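Local coordinates for protein beta-N-acetylhexosaminidase (Beutenbergia cavernae, PDB 5BU9) that probably hydrolyses terminal non-reducing N-acetyl-D-hexosamine residues from N-acetyl-beta-D-hexosaminides, as a member of glycosyl hydrolase family 3, at residues A[190-195]-A[200-205]; A[194-199]-A[230-235]. All coordinates share one frame; numbering follows the deposited sequence.

Interaction 1 of 2, residues A[190-195]-A[200-205]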
loop_
_atom_site.group_PDB
_atom_site.type_symbol
_atom_site.label_atom_id
_atom_site.label_comp_id
_atom_site.label_asym_id
_atom_site.label_seq_id
_atom_site.Cartn_x
_atom_site.Cartn_y
_atom_site.Cartn_z
ATOM N N GLY A 190 9.718 0.151 -11.667
ATOM C CA GLY A 190 10.805 -0.680 -12.133
ATOM C C GLY A 190 11.759 -0.017 -13.100
ATOM O O GLY A 190 12.667 -0.670 -13.598
ATOM N N ARG A 191 11.571 1.271 -13.384
ATOM C CA ARG A 191 12.427 1.924 -14.370
ATOM C C ARG A 191 13.083 3.225 -13.868
ATOM O O ARG A 191 13.848 3.850 -14.605
ATOM C CB ARG A 191 11.630 2.182 -15.652
ATOM C CG ARG A 191 10.897 0.912 -16.154
ATOM C CD ARG A 191 10.415 1.105 -17.608
ATOM N NE ARG A 191 11.568 1.210 -18.494
ATOM C CZ ARG A 191 11.515 1.292 -19.815
ATOM N NH1 ARG A 191 10.340 1.294 -20.457
ATOM N NH2 ARG A 191 12.657 1.373 -20.494
ATOM N N VAL A 192 12.834 3.624 -12.621
ATOM C CA VAL A 192 13.577 4.765 -12.064
ATOM C C VAL A 192 15.025 4.347 -11.815
ATOM O O VAL A 192 15.306 3.171 -11.594
ATOM C CB VAL A 192 12.957 5.290 -10.762
ATOM C CG1 VAL A 192 11.610 5.989 -11.027
ATOM C CG2 VAL A 192 12.814 4.142 -9.754
ATOM N N THR A 193 15.936 5.312 -11.851
ATOM C CA THR A 193 17.339 5.056 -11.582
ATOM C C THR A 193 17.777 5.592 -10.201
ATOM O O THR A 193 18.953 5.518 -9.854
ATOM C CB THR A 193 18.197 5.686 -12.646
ATOM O OG1 THR A 193 17.764 7.049 -12.807
ATOM C CG2 THR A 193 18.054 4.928 -13.986
ATOM N N GLU A 194 16.832 6.143 -9.438
ATOM C CA GLU A 194 17.080 6.552 -8.052
ATOM C C GLU A 194 16.004 6.046 -7.141
ATOM O O GLU A 194 14.959 5.615 -7.607
ATOM C CB GLU A 194 17.168 8.069 -7.926
ATOM C CG GLU A 194 18.518 8.625 -8.428
ATOM C CD GLU A 194 18.386 9.098 -9.845
ATOM O OE1 GLU A 194 19.369 8.944 -10.616
ATOM O OE2 GLU A 194 17.275 9.599 -10.177
ATOM N N ASN A 195 16.258 6.102 -5.839
ATOM C CA ASN A 195 15.321 5.584 -4.845
ATOM C C ASN A 195 14.517 6.713 -4.158
ATOM O O ASN A 195 15.095 7.568 -3.480
ATOM C CB ASN A 195 16.072 4.771 -3.775
ATOM C CG ASN A 195 15.176 3.785 -3.060
ATOM O OD1 ASN A 195 13.977 4.017 -2.872
ATOM N ND2 ASN A 195 15.754 2.665 -2.663
ATOM N N ALA A 200 15.339 12.887 -3.543
ATOM C CA ALA A 200 14.154 13.640 -3.981
ATOM C C ALA A 200 14.356 14.070 -5.426
ATOM O O ALA A 200 15.464 13.962 -5.953
ATOM C CB ALA A 200 13.889 14.853 -3.083
ATOM N N GLY A 201 13.296 14.531 -6.076
ATOM C CA GLY A 201 13.395 14.880 -7.486
ATOM C C GLY A 201 13.579 13.647 -8.358
ATOM O O GLY A 201 14.182 13.720 -9.430
ATOM N N VAL A 202 13.095 12.498 -7.890
ATOM C CA VAL A 202 13.172 11.283 -8.690
ATOM C C VAL A 202 12.196 11.345 -9.836
ATOM O O VAL A 202 10.981 11.481 -9.649
ATOM C CB VAL A 202 12.908 10.038 -7.882
ATOM C CG1 VAL A 202 12.902 8.849 -8.836
ATOM C CG2 VAL A 202 13.958 9.860 -6.828
ATOM N N VAL A 203 12.751 11.276 -11.032
ATOM C CA VAL A 203 11.986 11.410 -12.264
ATOM C C VAL A 203 12.191 10.142 -13.074
ATOM O O VAL A 203 13.336 9.740 -13.319
ATOM C CB VAL A 203 12.410 12.640 -13.105
ATOM C CG1 VAL A 203 11.711 12.580 -14.514
ATOM C CG2 VAL A 203 12.058 13.908 -12.392
ATOM N N ASP A 204 11.087 9.507 -13.456
ATOM C CA ASP A 204 11.082 8.430 -14.448
ATOM C C ASP A 204 10.850 9.112 -15.800
ATOM O O ASP A 204 9.821 9.770 -15.996
ATOM C CB ASP A 204 9.984 7.403 -14.124
ATOM C CG ASP A 204 9.750 6.383 -15.243
ATOM O OD1 ASP A 204 9.707 6.756 -16.429
ATOM O OD2 ASP A 204 9.557 5.184 -14.932
ATOM N N ASP A 205 11.790 8.950 -16.731
ATOM C CA ASP A 205 11.692 9.586 -18.045
ATOM C C ASP A 205 11.295 8.642 -19.196
ATOM O O ASP A 205 11.399 9.041 -20.346
ATOM C CB ASP A 205 13.025 10.278 -18.405
ATOM C CG ASP A 205 14.187 9.312 -18.579
ATOM O OD1 ASP A 205 14.078 8.132 -18.172
ATOM O OD2 ASP A 205 15.230 9.751 -19.122
HETATM O O HOH W 1 9.797 3.350 -12.815
HETATM O O HOH W 2 14.031 6.814 -15.641
HETATM O O HOH W 3 14.903 7.969 -11.870
HETATM O O HOH W 4 15.694 11.261 -11.249
#
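Val202 spreads its two methyls toward 190-195: with chi1 at 175°, CG1 stands opposite the backbone N and CG2 opposite the carbonyl carbon. Val192 answers with CG1, turned away from its own carbonyl carbon (chi1 -70°). The two CG1 methyls meet at 3.8 Å, and the side chains cross at about a right angle. Val202 CG2 points the other way along the loop and rests on Glu194 CB, also at 3.8 Å. Val192 CG1 reaches a second neighbour, the CB of Asp204. The carboxylate of Asp204 then extends beside Arg191, with OD2 3.7 Å from Arg191 CB. An alanine in place of Val202 would probably open a gap between the segments, since Val192 CG1 and Glu194 CB would both lose the methyl they rest on.

Water supplies the polar links. Water 1 accepts from Arg191 N at 2.8 Å and donates to Asp204 OD2. Water 2 donates to both Arg191 O and Asp205 OD1. Water 3 accepts from Thr193 N at 2.9 Å and lies 2.8 Å from Val203 O, where it can donate. Water 4 accepts from Val203 N at 3.0 Å, beside the carboxylate of Glu194. The charged ends of Arg191 and Asp204 do not touch. Arg191 turns outward to a salt bridge with Asp211, while Asp204 OD2 bonds to Thr207 OG1 and OD1 to the backbone N of Val206.

The contact joins the loop after strand 180-186 to strand 203-204, within one long excursion from the TIM barrel. It combines a small valine contact with four bridging waters. Waters take up backbone N-H and C=O groups of both segments, so the loop is linked to the strand through water and not by direct backbone pairing.

Interaction 2 of 2, residues A[194-199]-A[230-235]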
loop_
_atom_site.group_PDB
_atom_site.type_symbol
_atom_site.label_atom_id
_atom_site.label_comp_id
_atom_site.label_asym_id
_atom_site.label_seq_id
_atom_site.Cartn_x
_atom_site.Cartn_y
_atom_site.Cartn_z
ATOM N N GLU A 194 16.832 6.143 -9.438
ATOM C CA GLU A 194 17.080 6.552 -8.052
ATOM C C GLU A 194 16.004 6.046 -7.141
ATOM O O GLU A 194 14.959 5.615 -7.607
ATOM C CB GLU A 194 17.168 8.069 -7.926
ATOM C CG GLU A 194 18.518 8.625 -8.428
ATOM C CD GLU A 194 18.386 9.098 -9.845
ATOM O OE1 GLU A 194 19.369 8.944 -10.616
ATOM O OE2 GLU A 194 17.275 9.599 -10.177
ATOM N N ASN A 195 16.258 6.102 -5.839
ATOM C CA ASN A 195 15.321 5.584 -4.845
ATOM C C ASN A 195 14.517 6.713 -4.158
ATOM O O ASN A 195 15.095 7.568 -3.480
ATOM C CB ASN A 195 16.072 4.771 -3.775
ATOM C CG ASN A 195 15.176 3.785 -3.060
ATOM O OD1 ASN A 195 13.977 4.017 -2.872
ATOM N ND2 ASN A 195 15.754 2.665 -2.663
ATOM N N THR A 196 13.192 6.664 -4.253
ATOM C CA THR A 196 12.365 7.709 -3.652
ATOM C C THR A 196 12.434 7.743 -2.117
ATOM O O THR A 196 12.125 8.766 -1.532
ATOM C CB THR A 196 10.896 7.589 -4.073
ATOM O OG1 THR A 196 10.413 6.280 -3.762
ATOM C CG2 THR A 196 10.718 7.916 -5.600
ATOM N N ASP A 197 12.853 6.644 -1.483
ATOM C CA ASP A 197 13.073 6.608 -0.030
ATOM C C ASP A 197 14.111 7.607 0.425
ATOM O O ASP A 197 13.936 8.271 1.451
ATOM C CB ASP A 197 13.528 5.198 0.462
ATOM C CG ASP A 197 12.397 4.144 0.455
ATOM O OD1 ASP A 197 11.215 4.530 0.275
ATOM O OD2 ASP A 197 12.693 2.920 0.662
ATOM N N THR A 198 15.195 7.713 -0.339
ATOM C CA THR A 198 16.382 8.444 0.097
ATOM C C THR A 198 16.769 9.636 -0.779
ATOM O O THR A 198 17.677 10.383 -0.430
ATOM C CB THR A 198 17.621 7.494 0.100
ATOM O OG1 THR A 198 17.737 6.927 -1.208
ATOM C CG2 THR A 198 17.450 6.355 1.083
ATOM N N THR A 199 16.153 9.760 -1.949
ATOM C CA THR A 199 16.511 10.802 -2.919
ATOM C C THR A 199 15.242 11.591 -3.256
ATOM O O THR A 199 14.165 11.024 -3.238
ATOM C CB THR A 199 17.122 10.161 -4.217
ATOM O OG1 THR A 199 18.258 9.373 -3.862
ATOM C CG2 THR A 199 17.594 11.223 -5.208
ATOM N N THR A 230 0.147 3.584 -5.160
ATOM C CA THR A 230 0.790 4.514 -6.082
ATOM C C THR A 230 2.238 4.826 -5.652
ATOM O O THR A 230 2.559 4.845 -4.452
ATOM C CB THR A 230 0.006 5.834 -6.162
ATOM O OG1 THR A 230 -0.147 6.334 -4.829
ATOM C CG2 THR A 230 -1.405 5.639 -6.832
ATOM N N SER A 231 3.080 5.043 -6.665
ATOM C CA SER A 231 4.444 5.565 -6.611
ATOM C C SER A 231 4.512 7.061 -6.280
ATOM O O SER A 231 3.576 7.793 -6.596
ATOM C CB SER A 231 5.077 5.339 -7.984
ATOM O OG SER A 231 6.315 5.964 -8.145
ATOM N N THR A 232 5.629 7.529 -5.703
ATOM C CA THR A 232 5.798 8.973 -5.526
ATOM C C THR A 232 6.779 9.558 -6.539
ATOM O O THR A 232 7.059 10.739 -6.506
ATOM C CB THR A 232 6.281 9.360 -4.131
ATOM O OG1 THR A 232 7.483 8.667 -3.855
ATOM C CG2 THR A 232 5.234 9.036 -3.062
ATOM N N ALA A 233 7.282 8.736 -7.450
ATOM C CA ALA A 233 8.156 9.206 -8.523
ATOM C C ALA A 233 7.429 10.205 -9.423
ATOM O O ALA A 233 6.204 10.198 -9.496
ATOM C CB ALA A 233 8.661 8.015 -9.350
ATOM N N VAL A 234 8.180 11.064 -10.105
ATOM C CA VAL A 234 7.579 11.967 -11.087
ATOM C C VAL A 234 7.718 11.316 -12.451
ATOM O O VAL A 234 8.817 10.917 -12.826
ATOM C CB VAL A 234 8.232 13.347 -11.069
ATOM C CG1 VAL A 234 7.612 14.170 -12.135
ATOM C CG2 VAL A 234 8.019 14.031 -9.703
ATOM N N TYR A 235 6.608 11.166 -13.173
ATOM C CA TYR A 235 6.616 10.450 -14.465
ATOM C C TYR A 235 6.536 11.444 -15.625
ATOM O O TYR A 235 5.454 11.866 -15.993
ATOM C CB TYR A 235 5.447 9.427 -14.550
ATOM C CG TYR A 235 5.681 8.278 -13.597
ATOM C CD1 TYR A 235 5.403 8.411 -12.234
ATOM C CD2 TYR A 235 6.272 7.088 -14.042
ATOM C CE1 TYR A 235 5.699 7.368 -11.323
ATOM C CE2 TYR A 235 6.566 6.039 -13.142
ATOM C CZ TYR A 235 6.265 6.187 -11.790
ATOM O OH TYR A 235 6.518 5.165 -10.923
HETATM O O HOH W 5 7.450 5.674 -4.484
#
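Thr196 and Thr232 meet between two loops at the C-terminal end of the TIM barrel, the end that holds the active site in this fold. One loop follows strand 180-186 and the other follows strand 227-230. In related family 3 hexosaminidases the loop after the equivalent of strand 180-186 carries catalytic residues.

Thr196 points its side chain toward 230-235. Its CB lies 3.6 Å from Thr232 OG1, and its CG2 is 3.8 Å from the same oxygen. The two side chains cross obliquely. Thr196 CG2 also comes to 4.0 Å from Ala233 N and 4.3 Å from Ala233 CB. The Thr196 hydroxyl sits between the backbone N and the carbonyl carbon (chi1 55°), which turns OG1 to water 5. This water donates to Thr196 OG1 at 3.1 Å and accepts from Thr232 N at 2.9 Å, so it bridges the two loops at a buried point.

Each loop is shaped by its own turn. In 194-199, Asn195 OD1 accepts from Asp197 N in an Asx turn; the donor lies 41° out of the carbonyl plane. Asn195 O also takes the N-H groups of Thr198 and Thr199. In 230-235, Ser231 OG accepts from Ala233 N at 3.0 Å, an ST turn with an N-H...O angle of 155°. The same hydroxyl donates to Tyr235 OH at 2.9 Å, meeting the ring at its edge, in plane.

Gln275 bonds to both loops, through the backbone of Thr196 and through Thr232 O. Tyr235 OH is bonded to Gly188 O. The contact joins the loops that follow the parallel neighbours 180-186 and 227-230. The second of these loops runs on into the short strand 234-235, where Tyr235 touches Asp204 of strand 203-204.

Both interactions start from the loop after strand 180-186 and share Glu194 and Asn195. Their centres are about 6 Å apart. Strands 203-204 and 234-235 join them as a parallel pair: Asp204 N to Val234 O (2.7 Å) and Val202 O to Val234 N (2.9 Å) are probable hydrogen bonds. Interaction 1 is the larger and only partly buried. It mixes valine packing with waters and carboxylates, and its centre lies about 19 Å from the chain centre. Interaction 2 is small and buried, about 14 Å from that centre, and relies on threonines and one water. The first holds the excursion to itself; the second holds it to the next barrel loop.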